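Local atomic coordinates of glycine oxidase (Bacillus cereus ATCC 14579, PDB entry 7CYX), a protein that probably catalyses the FAD-dependent oxidation of glycine by oxygen to glyoxylate, releasing ammonium and hydrogen peroxide, in thiamine biosynthesis. Residues 63-68 against 341-346; 85-90 against 255-260; 113-118 against 145-150. All coordinates share one frame; numbering follows the deposited sequence.

The three contacts open in the order 1, 2, 3 along the chain and close in the reverse order, so each encloses the next. Interaction 1 joins helices 61-70 and 341-352 beside the FAD-binding part of the fold. Its centre lies about 22 Å from that of interaction 2 and 18 Å from that of interaction 3. Interactions 2 and 3 both reach the eight-stranded mixed sheet, through strands 251-256 and 143-147, with centres about 25 Å apart. Interactions 1 and 3 touch directly, R67 meeting T118. Together they tie helices and a loop from the first half of the chain both to the nucleotide-binding region and to the large sheet.

Interaction 1 (63-68 against 341-346); sequences FELARE and SPISGQ
I343 of helix 341-352 points its side chain at helix 61-70 and meets L65 and E68 there. CB of I343 lies 4.0 Å from the carbonyl O of L65, and the CG2 methyl comes a little nearer to that same L65 O, at 3.8 Å. With chi1 at -169°, CG1 stands anti to the backbone N, and I343 CG1 packs 3.8 Å from L65 CD1, the two side chains crossing at about a right angle. At the tip, CD1 of I343 sits 3.7 Å from OE2 of E68. This is van der Waals contact between a methyl and a carboxylate, reached because the E68 chain is extended beyond CG.

No hydrogen bond joins 63-68 to 341-346, but S69, just beyond, accepts the backbone N-H of I343 on its OG. Within helix 61-70, R67 NH2 bonds E64 OE1 at 3.1 Å and 161°, a salt bridge lying in the guanidinium plane and using the syn lone pair of the oxygen; CE2 of F63 lies over the rim of one guanidinium face of R67.

Helix 341-352 begins two residues after the FAD-binding L339. Its start is walled by helices 14-25, 73-84 and 155-168, and S18 of helix 14-25 bonds the carbonyl of S341.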
loop_
_atom_site.group_PDB
_atom_site.type_symbol
_atom_site.label_atom_id
_atom_site.label_comp_id
_atom_site.label_asym_id
_atom_site.label_seq_id
_atom_site.Cartn_x
_atom_site.Cartn_y
_atom_site.Cartn_z
ATOM N N PHE A 63 -8.969 -28.686 1.714
ATOM C CA PHE A 63 -10.152 -27.891 2.084
ATOM C C PHE A 63 -10.087 -27.497 3.564
ATOM O O PHE A 63 -10.384 -26.354 3.912
ATOM C CB PHE A 63 -11.449 -28.657 1.814
ATOM C CG PHE A 63 -12.682 -27.789 1.782
ATOM C CD1 PHE A 63 -12.894 -26.901 0.737
ATOM C CD2 PHE A 63 -13.628 -27.854 2.797
ATOM C CE1 PHE A 63 -14.025 -26.098 0.705
ATOM C CE2 PHE A 63 -14.757 -27.049 2.762
ATOM C CZ PHE A 63 -14.955 -26.173 1.718
ATOM N N GLU A 64 -9.682 -28.451 4.411
ATOM C CA GLU A 64 -9.661 -28.271 5.854
ATOM C C GLU A 64 -8.461 -27.411 6.264
ATOM O O GLU A 64 -8.569 -26.612 7.184
ATOM C CB GLU A 64 -9.631 -29.623 6.571
ATOM C CG GLU A 64 -10.549 -29.671 7.782
ATOM C CD GLU A 64 -11.983 -29.246 7.489
ATOM O OE1 GLU A 64 -12.477 -28.339 8.188
ATOM O OE2 GLU A 64 -12.602 -29.809 6.548
ATOM N N LEU A 65 -7.326 -27.606 5.584
ATOM C CA LEU A 65 -6.124 -26.790 5.778
ATOM C C LEU A 65 -6.439 -25.343 5.364
ATOM O O LEU A 65 -6.094 -24.415 6.054
ATOM C CB LEU A 65 -4.976 -27.395 4.956
ATOM C CG LEU A 65 -3.615 -27.529 5.648
ATOM C CD1 LEU A 65 -3.743 -27.900 7.121
ATOM C CD2 LEU A 65 -2.751 -28.563 4.932
ATOM N N ALA A 66 -7.117 -25.182 4.224
ATOM C CA ALA A 66 -7.572 -23.892 3.701
ATOM C C ALA A 66 -8.468 -23.171 4.715
ATOM O O ALA A 66 -8.285 -21.969 4.971
ATOM C CB ALA A 66 -8.317 -24.106 2.404
ATOM N N ARG A 67 -9.460 -23.896 5.242
ATOM C CA ARG A 67 -10.403 -23.372 6.242
ATOM C C ARG A 67 -9.634 -22.820 7.455
ATOM O O ARG A 67 -9.961 -21.755 7.960
ATOM C CB ARG A 67 -11.394 -24.464 6.665
ATOM C CG ARG A 67 -12.475 -24.001 7.635
ATOM C CD ARG A 67 -13.531 -25.070 7.886
ATOM N NE ARG A 67 -14.669 -24.988 6.971
ATOM C CZ ARG A 67 -15.441 -26.012 6.616
ATOM N NH1 ARG A 67 -16.541 -25.797 5.911
ATOM N NH2 ARG A 67 -15.107 -27.247 6.953
ATOM N N GLU A 68 -8.612 -23.560 7.898
ATOM C CA GLU A 68 -7.796 -23.209 9.069
ATOM C C GLU A 68 -6.943 -21.964 8.759
ATOM O O GLU A 68 -6.814 -21.081 9.615
ATOM C CB GLU A 68 -6.962 -24.424 9.479
ATOM C CG GLU A 68 -6.266 -24.284 10.819
ATOM C CD GLU A 68 -5.444 -25.491 11.258
ATOM O OE1 GLU A 68 -5.607 -26.580 10.658
ATOM O OE2 GLU A 68 -4.635 -25.341 12.203
ATOM N N SER A 341 -0.795 -19.563 2.666
ATOM C CA SER A 341 0.502 -19.142 3.121
ATOM C C SER A 341 0.540 -19.140 4.646
ATOM O O SER A 341 1.466 -19.730 5.209
ATOM C CB SER A 341 0.980 -17.839 2.500
ATOM O OG SER A 341 0.059 -16.782 2.657
ATOM N N PRO A 342 -0.445 -18.537 5.366
ATOM C CA PRO A 342 -0.436 -18.535 6.833
ATOM C C PRO A 342 -0.384 -19.939 7.456
ATOM O O PRO A 342 0.518 -20.200 8.249
ATOM C CB PRO A 342 -1.732 -17.808 7.222
ATOM C CG PRO A 342 -2.003 -16.933 6.025
ATOM C CD PRO A 342 -1.594 -17.788 4.841
ATOM N N ILE A 343 -1.294 -20.848 7.061
ATOM C CA ILE A 343 -1.267 -22.221 7.624
ATOM C C ILE A 343 0.070 -22.904 7.301
ATOM O O ILE A 343 0.570 -23.686 8.117
ATOM C CB ILE A 343 -2.471 -23.077 7.186
ATOM C CG1 ILE A 343 -2.543 -24.374 7.996
ATOM C CG2 ILE A 343 -2.449 -23.362 5.693
ATOM C CD1 ILE A 343 -2.399 -24.187 9.496
ATOM N N SER A 344 0.670 -22.588 6.145
ATOM C CA SER A 344 1.916 -23.243 5.716
ATOM C C SER A 344 3.096 -22.819 6.600
ATOM O O SER A 344 3.929 -23.643 6.994
ATOM C CB SER A 344 2.209 -22.967 4.257
ATOM O OG SER A 344 1.191 -23.517 3.435
ATOM N N GLY A 345 3.185 -21.514 6.871
ATOM C CA GLY A 345 4.243 -20.974 7.704
ATOM C C GLY A 345 4.140 -21.466 9.134
ATOM O O GLY A 345 5.152 -21.880 9.743
ATOM N N GLN A 346 2.915 -21.404 9.673
ATOM C CA GLN A 346 2.641 -21.813 11.028
ATOM C C GLN A 346 3.074 -23.275 11.173
ATOM O O GLN A 346 3.855 -23.612 12.074
ATOM C CB GLN A 346 1.161 -21.600 11.350
ATOM C CG GLN A 346 0.853 -21.555 12.839
ATOM C CD GLN A 346 -0.538 -21.035 13.102
ATOM O OE1 GLN A 346 -1.527 -21.674 12.754
ATOM N NE2 GLN A 346 -0.622 -19.860 13.710
#

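Interaction 2 (85-90 against 255-260); sequences GVDIGY and PKRGGR
Residues 85-90, a loop between helix 73-84 and strand 95-99, come nearest the hairpin turn of 255-260 at G89 and R257, whose CA atoms are 7.2 Å apart. The crossing is made by R257, which reaches from the turn towards D87. Its chain bends at chi3 (-134°), bringing the guanidinium to D87. NH1 of R257 lies 2.7 Å from the carbonyl O of D87, which sits at the guanidinium edge, near its plane. NE of R257 faces OD2 of D87 at 3.7 Å, a long salt bridge, with the carboxylate and guanidinium planes 48° apart. The backbone O and the carboxylate of D87 thus both lie close to R257.

The same OD2 has work inside its own loop: D87 OD2 accepts the backbone N of G89 at 3.0 Å with an N-H...O angle of 143°, closing an Asx turn. The G89 N-H comes from above the carboxylate plane, and the same OD2 is the one that faces R257 NE.

Within 255-260, K256 N bonds R260 O at 2.7 Å, holding strands 251-256 and 260-269 together at the base of the turn. D87 of the second subunit packs on D87 here, placing the contact at the subunit interface. The 85-90 loop lies against helices 73-84 and 155-168, with I88 backbone-bonded to I154, on which R257 also packs.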
loop_
_atom_site.group_PDB
_atom_site.type_symbol
_atom_site.label_atom_id
_atom_site.label_comp_id
_atom_site.label_asym_id
_atom_site.label_seq_id
_atom_site.Cartn_x
_atom_site.Cartn_y
_atom_site.Cartn_z
ATOM N N GLY A 85 4.020 -1.672 9.219
ATOM C CA GLY A 85 3.429 -0.520 8.564
ATOM C C GLY A 85 2.676 -0.889 7.301
ATOM O O GLY A 85 1.846 -0.106 6.827
ATOM N N VAL A 86 2.961 -2.088 6.761
ATOM C CA VAL A 86 2.353 -2.560 5.525
ATOM C C VAL A 86 0.971 -3.116 5.850
ATOM O O VAL A 86 0.879 -3.998 6.671
ATOM C CB VAL A 86 3.206 -3.632 4.833
ATOM C CG1 VAL A 86 2.458 -4.255 3.668
ATOM C CG2 VAL A 86 4.542 -3.074 4.367
ATOM N N ASP A 87 -0.060 -2.554 5.208
ATOM C CA ASP A 87 -1.410 -3.105 5.142
ATOM C C ASP A 87 -1.511 -4.046 3.935
ATOM O O ASP A 87 -1.139 -3.651 2.827
ATOM C CB ASP A 87 -2.448 -1.995 4.975
ATOM C CG ASP A 87 -3.884 -2.485 5.016
ATOM O OD1 ASP A 87 -4.406 -2.642 6.133
ATOM O OD2 ASP A 87 -4.471 -2.688 3.929
ATOM N N ILE A 88 -1.979 -5.270 4.179
ATOM C CA ILE A 88 -2.028 -6.362 3.164
ATOM C C ILE A 88 -3.317 -6.319 2.348
ATOM O O ILE A 88 -3.513 -7.207 1.552
ATOM C CB ILE A 88 -1.842 -7.727 3.850
ATOM C CG1 ILE A 88 -3.035 -8.082 4.737
ATOM C CG2 ILE A 88 -0.547 -7.768 4.624
ATOM C CD1 ILE A 88 -3.048 -9.504 5.190
ATOM N N GLY A 89 -4.151 -5.317 2.551
ATOM C CA GLY A 89 -5.400 -5.226 1.787
ATOM C C GLY A 89 -6.394 -6.307 2.150
ATOM O O GLY A 89 -7.196 -6.650 1.302
ATOM N N TYR A 90 -6.358 -6.822 3.372
ATOM C CA TYR A 90 -7.347 -7.863 3.719
ATOM C C TYR A 90 -8.743 -7.273 3.600
ATOM O O TYR A 90 -9.017 -6.246 4.184
ATOM C CB TYR A 90 -7.191 -8.390 5.139
ATOM C CG TYR A 90 -8.244 -9.408 5.474
ATOM C CD1 TYR A 90 -8.374 -10.556 4.721
ATOM C CD2 TYR A 90 -9.138 -9.206 6.503
ATOM C CE1 TYR A 90 -9.344 -11.496 4.998
ATOM C CE2 TYR A 90 -10.115 -10.138 6.799
ATOM C CZ TYR A 90 -10.220 -11.286 6.043
ATOM O OH TYR A 90 -11.179 -12.202 6.323
ATOM N N PRO A 255 -11.975 -6.302 -7.575
ATOM C CA PRO A 255 -11.543 -4.967 -7.169
ATOM C C PRO A 255 -10.282 -5.054 -6.303
ATOM O O PRO A 255 -10.046 -6.093 -5.689
ATOM C CB PRO A 255 -12.700 -4.427 -6.317
ATOM C CG PRO A 255 -13.357 -5.688 -5.779
ATOM C CD PRO A 255 -13.223 -6.708 -6.902
ATOM N N LYS A 256 -9.505 -3.965 -6.283
ATOM C CA LYS A 256 -8.431 -3.738 -5.337
ATOM C C LYS A 256 -8.470 -2.265 -4.902
ATOM O O LYS A 256 -9.018 -1.442 -5.630
ATOM C CB LYS A 256 -7.073 -4.078 -5.962
ATOM C CG LYS A 256 -6.883 -5.539 -6.338
ATOM C CD LYS A 256 -6.871 -6.451 -5.137
ATOM C CE LYS A 256 -6.676 -7.909 -5.495
ATOM N NZ LYS A 256 -6.847 -8.777 -4.306
ATOM N N ARG A 257 -7.900 -1.972 -3.717
ATOM C CA ARG A 257 -7.659 -0.621 -3.221
ATOM C C ARG A 257 -7.393 0.309 -4.404
ATOM O O ARG A 257 -6.518 0.012 -5.257
ATOM C CB ARG A 257 -6.349 -0.496 -2.434
ATOM C CG ARG A 257 -6.281 -1.229 -1.106
ATOM C CD ARG A 257 -5.286 -0.511 -0.211
ATOM N NE ARG A 257 -4.326 -1.350 0.494
ATOM C CZ ARG A 257 -3.079 -1.558 0.090
ATOM N NH1 ARG A 257 -2.286 -2.312 0.831
ATOM N NH2 ARG A 257 -2.646 -1.047 -1.058
ATOM N N GLY A 258 -8.102 1.434 -4.431
ATOM C CA GLY A 258 -7.708 2.537 -5.273
ATOM C C GLY A 258 -8.307 2.484 -6.664
ATOM O O GLY A 258 -7.707 2.996 -7.616
ATOM N N GLY A 259 -9.508 1.916 -6.780
ATOM C CA GLY A 259 -10.268 1.918 -8.047
ATOM C C GLY A 259 -9.559 1.125 -9.138
ATOM O O GLY A 259 -9.690 1.448 -10.332
ATOM N N ARG A 260 -8.838 0.074 -8.718
ATOM C CA ARG A 260 -8.183 -0.887 -9.592
ATOM C C ARG A 260 -9.048 -2.162 -9.729
ATOM O O ARG A 260 -9.540 -2.714 -8.719
ATOM C CB ARG A 260 -6.784 -1.184 -9.036
ATOM C CG ARG A 260 -5.871 -1.909 -10.018
ATOM C CD ARG A 260 -4.389 -1.871 -9.667
ATOM N NE ARG A 260 -3.898 -3.149 -9.210
ATOM C CZ ARG A 260 -2.827 -3.775 -9.692
ATOM N NH1 ARG A 260 -2.163 -3.298 -10.730
ATOM N NH2 ARG A 260 -2.405 -4.874 -9.100
#

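Interaction 3 (113-118 against 145-150); sequences DWQQKT and VYYPKD
The phenol oxygen of Y147 has two N-H partners, from helix 102-116 and strand 95-99. The helix brings the amide of Q115, whose NE2 stands 2.8 Å from OH of Y147; the Q115 chain is bent at chi2, which swings its amide to the phenol. From strand 95-99 comes R97, whose NE bonds the same oxygen and is its stronger partner. The Q115 bond is weak: its N-H...O angle is only 121°, so the hydrogen points well off the oxygen. NE2 of Q115 lies close to the ring as well, 3.3 Å from CE1 of Y147, meeting it obliquely with the amide turned 68° from the ring plane. The two side chains cross at about a right angle, so the amide end touches the hydroxyl end of the ring without stacking on it. V145 CG1, two residues back on the same strand, covers part of one ring face of Y147.

The backbone of Q115 is engaged too. Its carbonyl O takes two bonds from T118: the hydroxyl OG1 of T118 lies 2.7 Å from O of Q115, in the carbonyl plane with a C=O...O angle of 151°, and N of T118 reaches the same Q115 O at 2.9 Å. T118 OG1 in turn is bonded by R67 NH1 of helix 61-70, which joins this end of the helix to interaction 1.

Strand 143-147 runs between strands 123-126 and 95-99, and after Y147 the chain makes a type I turn to D150. Q115 and Y147 are both buried. The phenol is held mainly by R97, which may polarise its hydroxyl, while Q115 is a weak second partner joining helix 102-116 to the sheet.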
loop_
_atom_site.group_PDB
_atom_site.type_symbol
_atom_site.label_atom_id
_atom_site.label_comp_id
_atom_site.label_asym_id
_atom_site.label_seq_id
_atom_site.Cartn_x
_atom_site.Cartn_y
_atom_site.Cartn_z
ATOM N N ASP A 113 -24.553 -27.036 -2.811
ATOM C CA ASP A 113 -25.339 -28.018 -2.063
ATOM C C ASP A 113 -24.419 -28.979 -1.295
ATOM O O ASP A 113 -24.753 -29.368 -0.170
ATOM C CB ASP A 113 -26.358 -28.710 -2.972
ATOM C CG ASP A 113 -27.524 -27.806 -3.359
ATOM O OD1 ASP A 113 -27.604 -26.672 -2.827
ATOM O OD2 ASP A 113 -28.339 -28.226 -4.198
ATOM N N TRP A 114 -23.260 -29.342 -1.864
ATOM C CA TRP A 114 -22.292 -30.178 -1.128
ATOM C C TRP A 114 -21.532 -29.324 -0.109
ATOM O O TRP A 114 -21.215 -29.788 0.976
ATOM C CB TRP A 114 -21.373 -30.984 -2.066
ATOM C CG TRP A 114 -20.203 -30.282 -2.690
ATOM C CD1 TRP A 114 -20.060 -29.962 -4.012
ATOM C CD2 TRP A 114 -18.962 -29.903 -2.058
ATOM N NE1 TRP A 114 -18.842 -29.375 -4.241
ATOM C CE2 TRP A 114 -18.146 -29.325 -3.063
ATOM C CE3 TRP A 114 -18.468 -29.968 -0.747
ATOM C CZ2 TRP A 114 -16.876 -28.818 -2.790
ATOM C CZ3 TRP A 114 -17.214 -29.468 -0.477
ATOM C CH2 TRP A 114 -16.428 -28.905 -1.489
ATOM N N GLN A 115 -21.264 -28.067 -0.459
ATOM C CA GLN A 115 -20.513 -27.148 0.401
ATOM C C GLN A 115 -21.291 -26.883 1.698
ATOM O O GLN A 115 -20.729 -26.895 2.807
ATOM C CB GLN A 115 -20.263 -25.836 -0.346
ATOM C CG GLN A 115 -18.801 -25.421 -0.384
ATOM C CD GLN A 115 -18.382 -24.836 -1.714
ATOM O OE1 GLN A 115 -17.353 -25.219 -2.266
ATOM N NE2 GLN A 115 -19.177 -23.911 -2.239
ATOM N N GLN A 116 -22.595 -26.641 1.539
ATOM C CA GLN A 116 -23.501 -26.286 2.633
ATOM C C GLN A 116 -23.457 -27.310 3.783
ATOM O O GLN A 116 -23.582 -26.933 4.954
ATOM C CB GLN A 116 -24.928 -26.172 2.097
ATOM C CG GLN A 116 -25.722 -25.054 2.748
ATOM C CD GLN A 116 -26.387 -24.195 1.702
ATOM O OE1 GLN A 116 -26.113 -22.999 1.609
ATOM N NE2 GLN A 116 -27.241 -24.816 0.894
ATOM N N LYS A 117 -23.290 -28.595 3.445
ATOM C CA LYS A 117 -23.277 -29.675 4.422
ATOM C C LYS A 117 -22.032 -29.601 5.321
ATOM O O LYS A 117 -21.995 -30.291 6.332
ATOM C CB LYS A 117 -23.344 -31.032 3.714
ATOM C CG LYS A 117 -24.672 -31.339 3.037
ATOM C CD LYS A 117 -24.569 -32.361 1.924
ATOM C CE LYS A 117 -25.915 -32.912 1.504
ATOM N NZ LYS A 117 -26.469 -33.833 2.527
ATOM N N THR A 118 -21.040 -28.767 4.964
ATOM C CA THR A 118 -19.772 -28.635 5.720
ATOM C C THR A 118 -19.836 -27.481 6.742
ATOM O O THR A 118 -18.897 -27.317 7.518
ATOM C CB THR A 118 -18.560 -28.455 4.786
ATOM O OG1 THR A 118 -18.514 -27.106 4.312
ATOM C CG2 THR A 118 -18.561 -29.413 3.612
ATOM N N VAL A 145 -23.974 -17.654 -6.770
ATOM C CA VAL A 145 -23.842 -18.058 -5.397
ATOM C C VAL A 145 -22.962 -17.020 -4.710
ATOM O O VAL A 145 -21.852 -16.769 -5.155
ATOM C CB VAL A 145 -23.262 -19.476 -5.257
ATOM C CG1 VAL A 145 -22.989 -19.846 -3.808
ATOM C CG2 VAL A 145 -24.174 -20.517 -5.871
ATOM N N TYR A 146 -23.502 -16.424 -3.641
ATOM C CA TYR A 146 -22.805 -15.479 -2.829
ATOM C C TYR A 146 -22.317 -16.169 -1.550
ATOM O O TYR A 146 -23.081 -16.857 -0.871
ATOM C CB TYR A 146 -23.707 -14.282 -2.537
ATOM C CG TYR A 146 -23.046 -13.224 -1.693
ATOM C CD1 TYR A 146 -22.012 -12.464 -2.204
ATOM C CD2 TYR A 146 -23.438 -12.995 -0.383
ATOM C CE1 TYR A 146 -21.381 -11.497 -1.440
ATOM C CE2 TYR A 146 -22.819 -12.028 0.395
ATOM C CZ TYR A 146 -21.785 -11.278 -0.137
ATOM O OH TYR A 146 -21.160 -10.326 0.601
ATOM N N TYR A 147 -21.028 -15.981 -1.248
ATOM C CA TYR A 147 -20.401 -16.436 -0.022
ATOM C C TYR A 147 -19.994 -15.229 0.819
ATOM O O TYR A 147 -18.933 -14.661 0.589
ATOM C CB TYR A 147 -19.158 -17.270 -0.333
ATOM C CG TYR A 147 -19.383 -18.435 -1.260
ATOM C CD1 TYR A 147 -19.738 -19.681 -0.772
ATOM C CD2 TYR A 147 -19.220 -18.305 -2.629
ATOM C CE1 TYR A 147 -19.930 -20.765 -1.618
ATOM C CE2 TYR A 147 -19.395 -19.383 -3.487
ATOM C CZ TYR A 147 -19.748 -20.619 -2.980
ATOM O OH TYR A 147 -19.926 -21.688 -3.813
ATOM N N PRO A 148 -20.767 -14.824 1.851
ATOM C CA PRO A 148 -20.484 -13.576 2.563
ATOM C C PRO A 148 -19.138 -13.554 3.301
ATOM O O PRO A 148 -18.629 -12.478 3.542
ATOM C CB PRO A 148 -21.598 -13.419 3.612
ATOM C CG PRO A 148 -22.520 -14.616 3.421
ATOM C CD PRO A 148 -21.852 -15.589 2.474
ATOM N N LYS A 149 -18.587 -14.732 3.631
ATOM C CA LYS A 149 -17.380 -14.869 4.466
ATOM C C LYS A 149 -16.089 -14.905 3.629
ATOM O O LYS A 149 -15.000 -14.943 4.195
ATOM C CB LYS A 149 -17.457 -16.142 5.322
ATOM C CG LYS A 149 -18.362 -16.066 6.548
ATOM C CD LYS A 149 -17.707 -15.453 7.776
ATOM C CE LYS A 149 -18.708 -14.908 8.774
ATOM N NZ LYS A 149 -19.283 -13.617 8.320
ATOM N N ASP A 150 -16.184 -14.937 2.298
ATOM C CA ASP A 150 -14.996 -14.982 1.462
ATOM C C ASP A 150 -14.416 -13.570 1.350
ATOM O O ASP A 150 -15.079 -12.599 1.611
ATOM C CB ASP A 150 -15.276 -15.564 0.074
ATOM C CG ASP A 150 -15.172 -17.081 -0.008
ATOM O OD1 ASP A 150 -15.042 -17.731 1.057
ATOM O OD2 ASP A 150 -15.244 -17.609 -1.142
#